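Local coordinates for protein ribose 5-phosphate isomerase (Trypanosoma cruzi, PDB 3M1P) that probably interconverts ribose 5-phosphate and ribulose 5-phosphate as a type B sugar-phosphate isomerase of the LacAB/RpiB family, at residues R52-V57 with N80-V85; F64-A69 with N106-G111; M98-N103 with I125-T130. The protein carries 1 engineered substitution. All coordinates share one frame; numbering follows the deposited sequence. Where two conformers were deposited one is given.

Contact 1: residues R52-V57 with N80-V85; sequences RVAEMV and NKVPGV
A54 and V82 form the middle of an apolar contact between one flank of helix 46-58 and the loop that leads into strand 87-89. The methyl CB of A54 points at the loop and takes V82 CG2 at 3.7 Å and V85 CG2 at 4.0 Å, fitting between the two valines. One helical turn on, V57 CG1 reaches V85 CG2 at 4.3 Å, a looser touch at the end of the row. V85 has CG1 opposite its backbone N (chi1 167°), which brings CG2 round to the helix, where it also rests 3.4 Å from the carbonyl oxygen A54 O.

The other kind of contact is between a carboxylate and methyls. E55 starts out away from the loop, but its chain bends at chi2 (-72°) and swings back over V82, leaving OE2 3.7 Å from V82 CG2. OE2 is hydrogen-bonded outside the two segments, so the methyls of V82 flank an oxygen whose polar need is met.

Within the loop, V82 to V85 make a type II turn closed by V85 N to V82 O (3.1 Å), with G84 at positive phi. V82 also packs on H152 of the second subunit, and A54, V57 and V85 all touch I107 of the central sheet. Since no hydrogen bond joins the two segments, they are held by methyl packing; G84 N is bound instead by E149 and G84 O by N106.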
ATOM      1  N   ARG A  52     -25.805  -9.798  -1.928  1.00 21.48           N
ATOM      2  CA  ARG A  52     -26.812  -9.182  -1.068  1.00 21.88           C
ATOM      3  C   ARG A  52     -26.726  -7.658  -1.069  1.00 21.01           C
ATOM      4  O   ARG A  52     -27.729  -6.981  -1.275  1.00 21.29           O
ATOM      5  CB  ARG A  52     -26.723  -9.718   0.364  1.00 22.15           C
ATOM      6  CG  ARG A  52     -27.976  -9.442   1.155  1.00 24.27           C
ATOM      7  CD  ARG A  52     -27.792  -9.725   2.618  1.00 28.54           C
ATOM      8  NE  ARG A  52     -29.081  -9.689   3.307  1.00 33.13           N
ATOM      9  CZ  ARG A  52     -29.270 -10.013   4.586  1.00 34.96           C
ATOM     10  NH1 ARG A  52     -28.242 -10.402   5.348  1.00 34.05           N
ATOM     11  NH2 ARG A  52     -30.496  -9.943   5.102  1.00 34.81           N
ATOM     12  N   VAL A  53     -25.524  -7.129  -0.854  1.00 20.03           N
ATOM     13  CA  VAL A  53     -25.302  -5.681  -0.815  1.00 18.60           C
ATOM     14  C   VAL A  53     -25.365  -5.066  -2.214  1.00 18.19           C
ATOM     15  O   VAL A  53     -25.995  -4.032  -2.422  1.00 18.18           O
ATOM     16  CB  VAL A  53     -23.953  -5.361  -0.122  1.00 18.60           C
ATOM     17  CG1 VAL A  53     -23.541  -3.880  -0.331  1.00 17.36           C
ATOM     18  CG2 VAL A  53     -24.033  -5.742   1.355  1.00 17.14           C
ATOM     19  N   ALA A  54     -24.713  -5.714  -3.170  1.00 17.77           N
ATOM     20  CA  ALA A  54     -24.744  -5.284  -4.565  1.00 17.94           C
ATOM     21  C   ALA A  54     -26.170  -5.110  -5.121  1.00 17.99           C
ATOM     22  O   ALA A  54     -26.457  -4.113  -5.784  1.00 17.72           O
ATOM     23  CB  ALA A  54     -23.960  -6.261  -5.420  1.00 17.61           C
ATOM     24  N   GLU A  55     -27.045  -6.083  -4.864  1.00 18.29           N
ATOM     25  CA  GLU A  55     -28.434  -5.998  -5.322  1.00 19.70           C
ATOM     26  C   GLU A  55     -29.156  -4.805  -4.697  1.00 19.80           C
ATOM     27  O   GLU A  55     -29.875  -4.090  -5.389  1.00 19.93           O
ATOM     28  CB  GLU A  55     -29.200  -7.304  -5.056  1.00 19.84           C
ATOM     29  CG  GLU A  55     -28.691  -8.510  -5.825  1.00 21.74           C
ATOM     30  CD  GLU A  55     -29.012  -8.488  -7.318  1.00 25.52           C
ATOM     31  OE1 GLU A  55     -29.857  -7.670  -7.761  1.00 26.64           O
ATOM     32  OE2 GLU A  55     -28.421  -9.319  -8.053  1.00 25.84           O
ATOM     33  N   MET A  56     -28.931  -4.577  -3.403  1.00 20.28           N
ATOM     34  CA  MET A  56     -29.505  -3.430  -2.712  1.00 21.01           C
ATOM     35  C   MET A  56     -29.098  -2.123  -3.383  1.00 20.69           C
ATOM     36  O   MET A  56     -29.931  -1.228  -3.575  1.00 20.53           O
ATOM     37  CB  MET A  56     -29.105  -3.436  -1.243  1.00 20.64           C
ATOM     38  CG  MET A  56     -29.698  -4.597  -0.461  1.00 21.98           C
ATOM     39  SD  MET A  56     -29.023  -4.717   1.201  1.00 23.53           S
ATOM     40  CE  MET A  56     -29.746  -3.260   1.964  1.00 21.85           C
ATOM     41  N   VAL A  57     -27.818  -2.022  -3.747  1.00 20.57           N
ATOM     42  CA  VAL A  57     -27.307  -0.856  -4.462  1.00 20.15           C
ATOM     43  C   VAL A  57     -27.953  -0.753  -5.858  1.00 20.09           C
ATOM     44  O   VAL A  57     -28.460   0.300  -6.238  1.00 19.72           O
ATOM     45  CB  VAL A  57     -25.748  -0.875  -4.570  1.00 20.47           C
ATOM     46  CG1 VAL A  57     -25.264   0.180  -5.575  1.00 19.84           C
ATOM     47  CG2 VAL A  57     -25.094  -0.665  -3.200  1.00 19.12           C
ATOM     48  N   ASN A  80     -19.366  -6.509  -8.789  1.00 14.76           N
ATOM     49  CA  ASN A  80     -19.388  -5.949 -10.136  1.00 14.87           C
ATOM     50  C   ASN A  80     -20.147  -6.781 -11.171  1.00 15.14           C
ATOM     51  O   ASN A  80     -20.464  -6.281 -12.245  1.00 14.67           O
ATOM     52  CB  ASN A  80     -17.969  -5.651 -10.626  1.00 14.66           C
ATOM     53  CG  ASN A  80     -17.440  -4.358 -10.070  1.00 13.96           C
ATOM     54  OD1 ASN A  80     -18.133  -3.341 -10.091  1.00 13.45           O
ATOM     55  ND2 ASN A  80     -16.208  -4.383  -9.568  1.00 10.35           N
ATOM     56  N   LYS A  81     -20.436  -8.039 -10.842  1.00 15.57           N
ATOM     57  CA  LYS A  81     -21.279  -8.890 -11.692  1.00 16.30           C
ATOM     58  C   LYS A  81     -22.748  -8.476 -11.667  1.00 16.72           C
ATOM     59  O   LYS A  81     -23.549  -8.967 -12.480  1.00 16.96           O
ATOM     60  CB  LYS A  81     -21.164 -10.370 -11.296  1.00 15.80           C
ATOM     61  CG  LYS A  81     -19.767 -10.973 -11.433  1.00 16.54           C
ATOM     62  CD  LYS A  81     -19.177 -10.683 -12.801  1.00 14.99           C
ATOM     63  CE  LYS A  81     -17.807 -11.288 -12.952  1.00 13.45           C
ATOM     64  NZ  LYS A  81     -17.339 -11.200 -14.387  1.00 12.27           N
ATOM     65  N   VAL A  82     -23.103  -7.601 -10.724  1.00 16.98           N
ATOM     66  CA  VAL A  82     -24.474  -7.071 -10.630  1.00 17.09           C
ATOM     67  C   VAL A  82     -24.565  -5.783 -11.458  1.00 17.45           C
ATOM     68  O   VAL A  82     -23.780  -4.854 -11.252  1.00 17.76           O
ATOM     69  CB  VAL A  82     -24.940  -6.878  -9.158  1.00 16.86           C
ATOM     70  CG1 VAL A  82     -26.335  -6.288  -9.104  1.00 16.77           C
ATOM     71  CG2 VAL A  82     -24.910  -8.212  -8.409  1.00 15.46           C
ATOM     72  N   PRO A  83     -25.485  -5.743 -12.444  1.00 17.66           N
ATOM     73  CA  PRO A  83     -25.558  -4.555 -13.294  1.00 17.51           C
ATOM     74  C   PRO A  83     -25.947  -3.315 -12.496  1.00 17.02           C
ATOM     75  O   PRO A  83     -26.795  -3.397 -11.617  1.00 16.76           O
ATOM     76  CB  PRO A  83     -26.644  -4.913 -14.322  1.00 17.82           C
ATOM     77  CG  PRO A  83     -26.735  -6.406 -14.285  1.00 18.41           C
ATOM     78  CD  PRO A  83     -26.465  -6.763 -12.849  1.00 18.10           C
ATOM     79  N   GLY A  84     -25.315  -2.185 -12.796  1.00 16.94           N
ATOM     80  CA  GLY A  84     -25.564  -0.950 -12.062  1.00 16.84           C
ATOM     81  C   GLY A  84     -24.549  -0.739 -10.955  1.00 16.63           C
ATOM     82  O   GLY A  84     -24.439   0.347 -10.404  1.00 17.17           O
ATOM     83  N   VAL A  85     -23.794  -1.780 -10.632  1.00 16.35           N
ATOM     84  CA  VAL A  85     -22.818  -1.694  -9.557  1.00 15.78           C
ATOM     85  C   VAL A  85     -21.449  -1.298 -10.118  1.00 15.25           C
ATOM     86  O   VAL A  85     -21.020  -1.793 -11.177  1.00 14.99           O
ATOM     87  CB  VAL A  85     -22.756  -3.005  -8.744  1.00 15.56           C
ATOM     88  CG1 VAL A  85     -21.539  -3.039  -7.828  1.00 16.03           C
ATOM     89  CG2 VAL A  85     -24.025  -3.178  -7.937  1.00 15.44           C
TER

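Contact 2: residues F64-A69 with N106-G111; sequences FGVLAA and NIVCVG. Engineered in segment 64-69: A69 (natural residue Cys).
Strands 64-69 and 107-111 run side by side in parallel, from G65 beside I107 to A69 beside G111, as neighbours at the centre of the parallel sheet of a Rossmann-like alpha/beta/alpha sandwich. Their axes come within 4.7 Å and diverge by 11°. Five hydrogen bonds join them: G65, L67 and A69 donate their N-H groups to N106 O, V108 O and V110 O, while V108 N and V110 N return to G65 O and L67 O. L67 N to V108 O is the straightest, at 2.9 Å and 169°. F64, V66 and A68 turn their backbone the other way, to strand 3-9, so each edge of strand 64-69 is paired.

On one face of the sheet V66 and V108 lie alongside each other, CG2 to CG1 3.8 Å, and A68 CB meets V110 CG2 at 3.7 Å. I123 of helix 117-129 packs on V108 and V110, while V66 leans on V5 and I7 of strand 3-9. The other face carries L67, I107 and C109. L67 CD1 reaches I107 CG2 at 3.9 Å across the strands, and L67 CB faces C109 SG; helix 73-80 packs on L67 and C109. A69, an engineered residue where the natural protein has cysteine, belongs to this face too and touches M75 and D10. At the strand starts, the F64 ring has N106 O near its plane at one edge. I107 CG1, set opposite its own carbonyl carbon (chi1 -63°), settles 3.8 Å from G65 CA.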
ATOM      1  N   PHE A  64     -25.044   3.440  -1.169  1.00 18.54           N
ATOM      2  CA  PHE A  64     -23.674   2.946  -1.158  1.00 17.52           C
ATOM      3  C   PHE A  64     -23.571   1.553  -0.553  1.00 17.12           C
ATOM      4  O   PHE A  64     -24.408   1.145   0.257  1.00 17.15           O
ATOM      5  CB  PHE A  64     -22.762   3.895  -0.375  1.00 16.95           C
ATOM      6  CG  PHE A  64     -22.555   5.237  -1.021  1.00 16.21           C
ATOM      7  CD1 PHE A  64     -21.843   5.360  -2.211  1.00 16.35           C
ATOM      8  CD2 PHE A  64     -23.031   6.398  -0.406  1.00 15.77           C
ATOM      9  CE1 PHE A  64     -21.629   6.606  -2.797  1.00 14.95           C
ATOM     10  CE2 PHE A  64     -22.824   7.641  -0.973  1.00 14.97           C
ATOM     11  CZ  PHE A  64     -22.107   7.750  -2.176  1.00 16.52           C
ATOM     12  N   GLY A  65     -22.529   0.828  -0.947  1.00 16.27           N
ATOM     13  CA  GLY A  65     -22.211  -0.431  -0.310  1.00 15.77           C
ATOM     14  C   GLY A  65     -20.822  -0.395   0.287  1.00 15.28           C
ATOM     15  O   GLY A  65     -19.943   0.280  -0.226  1.00 15.36           O
ATOM     16  N   VAL A  66     -20.643  -1.111   1.390  1.00 15.05           N
ATOM     17  CA  VAL A  66     -19.330  -1.399   1.941  1.00 14.72           C
ATOM     18  C   VAL A  66     -19.174  -2.916   2.000  1.00 14.67           C
ATOM     19  O   VAL A  66     -20.019  -3.630   2.569  1.00 14.72           O
ATOM     20  CB  VAL A  66     -19.131  -0.776   3.348  1.00 15.10           C
ATOM     21  CG1 VAL A  66     -17.796  -1.227   3.964  1.00 14.53           C
ATOM     22  CG2 VAL A  66     -19.199   0.755   3.272  1.00 14.48           C
ATOM     23  N   LEU A  67     -18.116  -3.418   1.380  1.00 13.73           N
ATOM     24  CA  LEU A  67     -17.832  -4.843   1.457  1.00 13.39           C
ATOM     25  C   LEU A  67     -16.430  -5.029   1.982  1.00 14.08           C
ATOM     26  O   LEU A  67     -15.475  -4.484   1.426  1.00 14.10           O
ATOM     27  CB  LEU A  67     -18.021  -5.531   0.102  1.00 12.36           C
ATOM     28  CG  LEU A  67     -19.464  -5.569  -0.419  1.00 11.80           C
ATOM     29  CD1 LEU A  67     -19.532  -6.053  -1.894  1.00  8.08           C
ATOM     30  CD2 LEU A  67     -20.372  -6.423   0.490  1.00  9.08           C
ATOM     31  N   ALA A  68     -16.327  -5.752   3.092  1.00 14.89           N
ATOM     32  CA  ALA A  68     -15.046  -6.044   3.709  1.00 15.66           C
ATOM     33  C   ALA A  68     -14.888  -7.543   3.758  1.00 15.98           C
ATOM     34  O   ALA A  68     -15.819  -8.258   4.138  1.00 16.55           O
ATOM     35  CB  ALA A  68     -14.977  -5.444   5.117  1.00 15.65           C
ATOM     36  N   ALA A  69     -13.725  -8.025   3.339  1.00 15.93           N
ATOM     37  CA  ALA A  69     -13.426  -9.445   3.378  1.00 15.88           C
ATOM     38  C   ALA A  69     -11.940  -9.638   3.662  1.00 15.86           C
ATOM     39  O   ALA A  69     -11.271  -8.715   4.125  1.00 16.61           O
ATOM     40  CB  ALA A  69     -13.846 -10.126   2.061  1.00 15.77           C
ATOM     41  N   ASN A 106     -20.044   3.063  -6.478  1.00 13.82           N
ATOM     42  CA  ASN A 106     -21.124   3.002  -5.500  1.00 13.47           C
ATOM     43  C   ASN A 106     -20.901   1.930  -4.443  1.00 12.65           C
ATOM     44  O   ASN A 106     -21.626   1.874  -3.465  1.00 12.27           O
ATOM     45  CB  ASN A 106     -22.514   2.851  -6.171  1.00 13.72           C
ATOM     46  CG  ASN A 106     -22.540   1.768  -7.255  1.00 13.53           C
ATOM     47  OD1 ASN A 106     -21.816   0.774  -7.174  1.00 13.09           O
ATOM     48  ND2 ASN A 106     -23.388   1.963  -8.275  1.00 13.62           N
ATOM     49  N   ILE A 107     -19.892   1.086  -4.635  1.00 12.22           N
ATOM     50  CA  ILE A 107     -19.489   0.150  -3.582  1.00 11.83           C
ATOM     51  C   ILE A 107     -17.975   0.216  -3.326  1.00 12.09           C
ATOM     52  O   ILE A 107     -17.185   0.138  -4.257  1.00 12.19           O
ATOM     53  CB  ILE A 107     -19.930  -1.322  -3.886  1.00 11.89           C
ATOM     54  CG1 ILE A 107     -21.467  -1.436  -3.949  1.00 11.95           C
ATOM     55  CG2 ILE A 107     -19.320  -2.293  -2.841  1.00 10.48           C
ATOM     56  CD1 ILE A 107     -22.018  -2.830  -4.200  1.00 11.66           C
ATOM     57  N   VAL A 108     -17.580   0.374  -2.062  1.00 12.15           N
ATOM     58  CA  VAL A 108     -16.178   0.315  -1.686  1.00 11.28           C
ATOM     59  C   VAL A 108     -15.878  -1.070  -1.128  1.00 12.02           C
ATOM     60  O   VAL A 108     -16.649  -1.594  -0.318  1.00 12.77           O
ATOM     61  CB  VAL A 108     -15.749   1.466  -0.705  1.00 12.06           C
ATOM     62  CG1 VAL A 108     -16.494   1.427   0.653  1.00  9.56           C
ATOM     63  CG2 VAL A 108     -14.223   1.482  -0.498  1.00 10.64           C
ATOM     64  N   CYS A 109     -14.783  -1.671  -1.594  1.00 11.32           N
ATOM     65  CA  CYS A 109     -14.331  -2.964  -1.087  1.00 11.58           C
ATOM     66  C   CYS A 109     -12.983  -2.807  -0.411  1.00 11.19           C
ATOM     67  O   CYS A 109     -12.130  -2.072  -0.897  1.00 11.35           O
ATOM     68  CB  CYS A 109     -14.251  -4.008  -2.209  1.00 11.32           C
ATOM     69  SG  CYS A 109     -15.842  -4.224  -3.113  1.00 12.13           S
ATOM     70  N   VAL A 110     -12.806  -3.508   0.706  1.00 11.77           N
ATOM     71  CA  VAL A 110     -11.554  -3.496   1.459  1.00 12.17           C
ATOM     72  C   VAL A 110     -11.200  -4.894   1.950  1.00 13.00           C
ATOM     73  O   VAL A 110     -12.069  -5.768   2.078  1.00 12.82           O
ATOM     74  CB  VAL A 110     -11.609  -2.528   2.682  1.00 12.64           C
ATOM     75  CG1 VAL A 110     -11.815  -1.086   2.238  1.00 10.44           C
ATOM     76  CG2 VAL A 110     -12.702  -2.945   3.659  1.00 11.81           C
ATOM     77  N   GLY A 111      -9.913  -5.098   2.213  1.00 13.19           N
ATOM     78  CA  GLY A 111      -9.424  -6.346   2.783  1.00 13.77           C
ATOM     79  C   GLY A 111      -8.982  -6.177   4.228  1.00 13.98           C
ATOM     80  O   GLY A 111      -8.080  -5.382   4.517  1.00 13.49           O
TER

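Contact 3: residues M98-N103 with I125-T130; sequences MSRIHN and ITFLQT
R100 and T130 are bridged by a water molecule that three groups grip: it accepts from R100 NH2 at 3.0 Å and donates to L128 O at 2.8 Å and T130 O at 2.6 Å. This water lies at the edge of the guanidinium, in its plane, and joins the arginine to carbonyls at and just beyond the C-terminal end of helix 117-129. The arginine's other terminal nitrogen, NH1, makes a salt bridge with D104, so the group is held from two directions.

A bend at chi2 (-74°) carries R100 CD over the middle of the F127 ring, and a second bend at chi3 turns the guanidinium away toward T130 and the water. R100 CD sits 3.6 Å from the centroid of the F127 ring, 11° off the normal: a CH-pi contact over the face. The guanidinium plane is turned 57° from the ring. S99 OG comes to the rim of the same ring, 3.4 Å from F127 CD1 and near the ring plane, while it is hydrogen-bonded to A96 O in its own helix.

Apolar contact completes the interface where I101 CG1 presses on T130 CG2 at 3.5 Å, a tight fit for two carbons. F64 touches R100 from the sheet side. Such packing of adjacent helices over one face of a parallel sheet is characteristic of the Rossmann-like alpha/beta/alpha sandwich; helices 93-101 and 117-129 belong to one of its helical layers.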
ATOM      1  N   MET A  98     -10.415   8.572  -5.730  0.50 13.90           N
ATOM      2  CA  MET A  98     -10.479   8.520  -7.190  0.50 14.17           C
ATOM      3  C   MET A  98     -11.571   7.595  -7.727  0.50 14.09           C
ATOM      4  O   MET A  98     -12.100   7.825  -8.826  0.50 14.13           O
ATOM      5  CB  MET A  98      -9.123   8.137  -7.785  0.50 14.14           C
ATOM      6  CG  MET A  98      -8.022   9.179  -7.556  0.50 15.17           C
ATOM      7  SD  MET A  98      -8.443  10.865  -8.037  0.50 16.61           S
ATOM      8  CE  MET A  98      -8.952  10.646  -9.747  0.50 15.66           C
ATOM      9  N   SER A  99     -11.893   6.558  -6.955  1.00 13.81           N
ATOM     10  CA  SER A  99     -13.009   5.654  -7.268  1.00 13.72           C
ATOM     11  C   SER A  99     -14.333   6.414  -7.330  1.00 13.60           C
ATOM     12  O   SER A  99     -15.206   6.113  -8.166  1.00 13.41           O
ATOM     13  CB  SER A  99     -13.101   4.524  -6.245  1.00 12.98           C
ATOM     14  OG  SER A  99     -13.595   4.977  -4.998  1.00 14.19           O
ATOM     15  N   ARG A 100     -14.452   7.413  -6.460  1.00 13.38           N
ATOM     16  CA  ARG A 100     -15.588   8.338  -6.468  1.00 13.84           C
ATOM     17  C   ARG A 100     -15.452   9.425  -7.555  1.00 14.40           C
ATOM     18  O   ARG A 100     -16.387   9.648  -8.329  1.00 14.74           O
ATOM     19  CB  ARG A 100     -15.777   8.966  -5.074  1.00 13.47           C
ATOM     20  CG  ARG A 100     -16.008   7.953  -3.942  1.00 12.04           C
ATOM     21  CD  ARG A 100     -17.416   7.321  -3.970  1.00 12.82           C
ATOM     22  NE  ARG A 100     -18.445   8.358  -3.954  1.00 13.32           N
ATOM     23  CZ  ARG A 100     -19.295   8.614  -4.952  1.00 14.84           C
ATOM     24  NH1 ARG A 100     -19.311   7.863  -6.058  1.00 12.32           N
ATOM     25  NH2 ARG A 100     -20.159   9.617  -4.828  1.00 13.67           N
ATOM     26  N   ILE A 101     -14.292  10.089  -7.619  1.00 14.85           N
ATOM     27  CA  ILE A 101     -14.075  11.206  -8.550  1.00 15.18           C
ATOM     28  C   ILE A 101     -14.157  10.785 -10.026  1.00 15.65           C
ATOM     29  O   ILE A 101     -14.821  11.457 -10.833  1.00 16.34           O
ATOM     30  CB  ILE A 101     -12.721  11.944  -8.279  1.00 15.53           C
ATOM     31  CG1 ILE A 101     -12.666  12.493  -6.844  1.00 16.05           C
ATOM     32  CG2 ILE A 101     -12.503  13.073  -9.269  1.00 15.41           C
ATOM     33  CD1 ILE A 101     -11.292  13.067  -6.405  1.00 15.41           C
ATOM     34  N   HIS A 102     -13.510   9.672 -10.364  0.50 15.35           N
ATOM     35  CA  HIS A 102     -13.418   9.223 -11.755  0.50 15.20           C
ATOM     36  C   HIS A 102     -14.463   8.168 -12.117  0.50 14.70           C
ATOM     37  O   HIS A 102     -14.953   8.146 -13.243  0.50 14.64           O
ATOM     38  CB  HIS A 102     -12.003   8.692 -12.058  0.50 15.27           C
ATOM     39  CG  HIS A 102     -10.996   9.763 -12.355  0.50 15.94           C
ATOM     40  ND1 HIS A 102     -10.836  10.882 -11.564  0.50 17.26           N
ATOM     41  CD2 HIS A 102     -10.077   9.873 -13.346  0.50 16.31           C
ATOM     42  CE1 HIS A 102      -9.880  11.646 -12.066  0.50 16.89           C
ATOM     43  NE2 HIS A 102      -9.402  11.054 -13.147  0.50 17.42           N
ATOM     44  N   ASN A 103     -14.790   7.288 -11.174  1.00 14.24           N
ATOM     45  CA  ASN A 103     -15.623   6.121 -11.475  1.00 13.98           C
ATOM     46  C   ASN A 103     -17.027   6.167 -10.899  1.00 14.18           C
ATOM     47  O   ASN A 103     -17.815   5.246 -11.137  1.00 13.24           O
ATOM     48  CB  ASN A 103     -14.920   4.841 -11.026  1.00 13.54           C
ATOM     49  CG  ASN A 103     -13.476   4.773 -11.516  1.00 13.64           C
ATOM     50  OD1 ASN A 103     -13.223   4.612 -12.710  1.00 16.63           O
ATOM     51  ND2 ASN A 103     -12.542   4.935 -10.611  1.00  8.98           N
ATOM     52  N   ILE A 125     -14.498   6.663   5.010  1.00 14.32           N
ATOM     53  CA  ILE A 125     -14.828   8.079   5.138  1.00 14.25           C
ATOM     54  C   ILE A 125     -14.580   8.851   3.847  1.00 13.66           C
ATOM     55  O   ILE A 125     -15.447   9.594   3.393  1.00 13.66           O
ATOM     56  CB  ILE A 125     -14.092   8.719   6.364  1.00 14.85           C
ATOM     57  CG1 ILE A 125     -14.693   8.170   7.679  1.00 15.05           C
ATOM     58  CG2 ILE A 125     -14.076  10.276   6.266  1.00 14.71           C
ATOM     59  CD1 ILE A 125     -13.778   8.301   8.923  1.00 14.18           C
ATOM     60  N   THR A 126     -13.403   8.664   3.253  1.00 12.97           N
ATOM     61  CA  THR A 126     -13.061   9.322   2.001  1.00 12.87           C
ATOM     62  C   THR A 126     -14.019   8.946   0.856  1.00 12.57           C
ATOM     63  O   THR A 126     -14.461   9.803   0.100  1.00 12.26           O
ATOM     64  CB  THR A 126     -11.602   8.996   1.591  1.00 13.23           C
ATOM     65  OG1 THR A 126     -10.734   9.273   2.692  1.00 11.45           O
ATOM     66  CG2 THR A 126     -11.192   9.815   0.372  1.00 12.58           C
ATOM     67  N   PHE A 127     -14.325   7.661   0.746  1.00 12.92           N
ATOM     68  CA  PHE A 127     -15.269   7.156  -0.237  1.00 13.63           C
ATOM     69  C   PHE A 127     -16.638   7.836  -0.099  1.00 14.51           C
ATOM     70  O   PHE A 127     -17.196   8.319  -1.080  1.00 14.30           O
ATOM     71  CB  PHE A 127     -15.427   5.656  -0.036  1.00 13.31           C
ATOM     72  CG  PHE A 127     -16.232   4.981  -1.095  1.00 13.75           C
ATOM     73  CD1 PHE A 127     -15.645   4.609  -2.291  1.00 11.55           C
ATOM     74  CD2 PHE A 127     -17.587   4.677  -0.875  1.00 14.64           C
ATOM     75  CE1 PHE A 127     -16.394   3.954  -3.276  1.00 13.05           C
ATOM     76  CE2 PHE A 127     -18.342   4.020  -1.848  1.00 14.09           C
ATOM     77  CZ  PHE A 127     -17.750   3.666  -3.054  1.00 11.42           C
ATOM     78  N   LEU A 128     -17.163   7.884   1.124  1.00 15.48           N
ATOM     79  CA  LEU A 128     -18.509   8.419   1.349  1.00 16.70           C
ATOM     80  C   LEU A 128     -18.572   9.928   1.156  1.00 17.22           C
ATOM     81  O   LEU A 128     -19.547  10.440   0.603  1.00 17.39           O
ATOM     82  CB  LEU A 128     -19.049   8.011   2.723  1.00 16.19           C
ATOM     83  CG  LEU A 128     -19.316   6.513   2.888  1.00 16.44           C
ATOM     84  CD1 LEU A 128     -19.654   6.170   4.326  1.00 14.46           C
ATOM     85  CD2 LEU A 128     -20.415   6.029   1.928  1.00 15.07           C
ATOM     86  N   GLN A 129     -17.509  10.619   1.564  1.00 18.02           N
ATOM     87  CA  GLN A 129     -17.453  12.093   1.510  1.00 18.60           C
ATOM     88  C   GLN A 129     -17.048  12.701   0.163  1.00 19.46           C
ATOM     89  O   GLN A 129     -17.388  13.852  -0.108  1.00 19.87           O
ATOM     90  CB  GLN A 129     -16.521  12.631   2.597  1.00 18.37           C
ATOM     91  CG  GLN A 129     -17.044  12.463   4.034  1.00 17.31           C
ATOM     92  CD  GLN A 129     -16.086  13.030   5.075  1.00 18.69           C
ATOM     93  OE1 GLN A 129     -14.967  13.434   4.746  1.00 18.06           O
ATOM     94  NE2 GLN A 129     -16.514  13.045   6.344  1.00 17.70           N
ATOM     95  N   THR A 130     -16.319  11.949  -0.668  1.00 20.08           N
ATOM     96  CA  THR A 130     -15.805  12.478  -1.935  1.00 20.64           C
ATOM     97  C   THR A 130     -16.873  12.441  -3.027  1.00 21.10           C
ATOM     98  O   THR A 130     -17.412  11.382  -3.314  1.00 21.29           O
ATOM     99  CB  THR A 130     -14.541  11.699  -2.423  1.00 20.91           C
ATOM    100  OG1 THR A 130     -13.575  11.631  -1.364  1.00 20.80           O
ATOM    101  CG2 THR A 130     -13.920  12.373  -3.624  1.00 19.24           C
TER
HETATM  102  O   HOH W   1     -19.665  10.747  -2.135  1.00 29.93           O

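Overall arrangement
From the N terminus, helix 46-58 opens contact 1 and strand 64-69 opens contact 2 before the loop at 80-85 closes contact 1 across 22 residues. Helix 93-101 then opens contact 3 inside the longer loop that strand 107-111 closes at contact 2, and helix 117-129 closes contact 3. Contact 2 therefore crosses both of the others, while contacts 1 and 3 follow in series, their centres about 18 Å apart. The sheet pairing of contact 2 lies between them: N106 and I107 meet the 80-85 loop on one side, and V108 and F64 meet F127, L128 and R100 on the other, joining the two helical layers through the sheet.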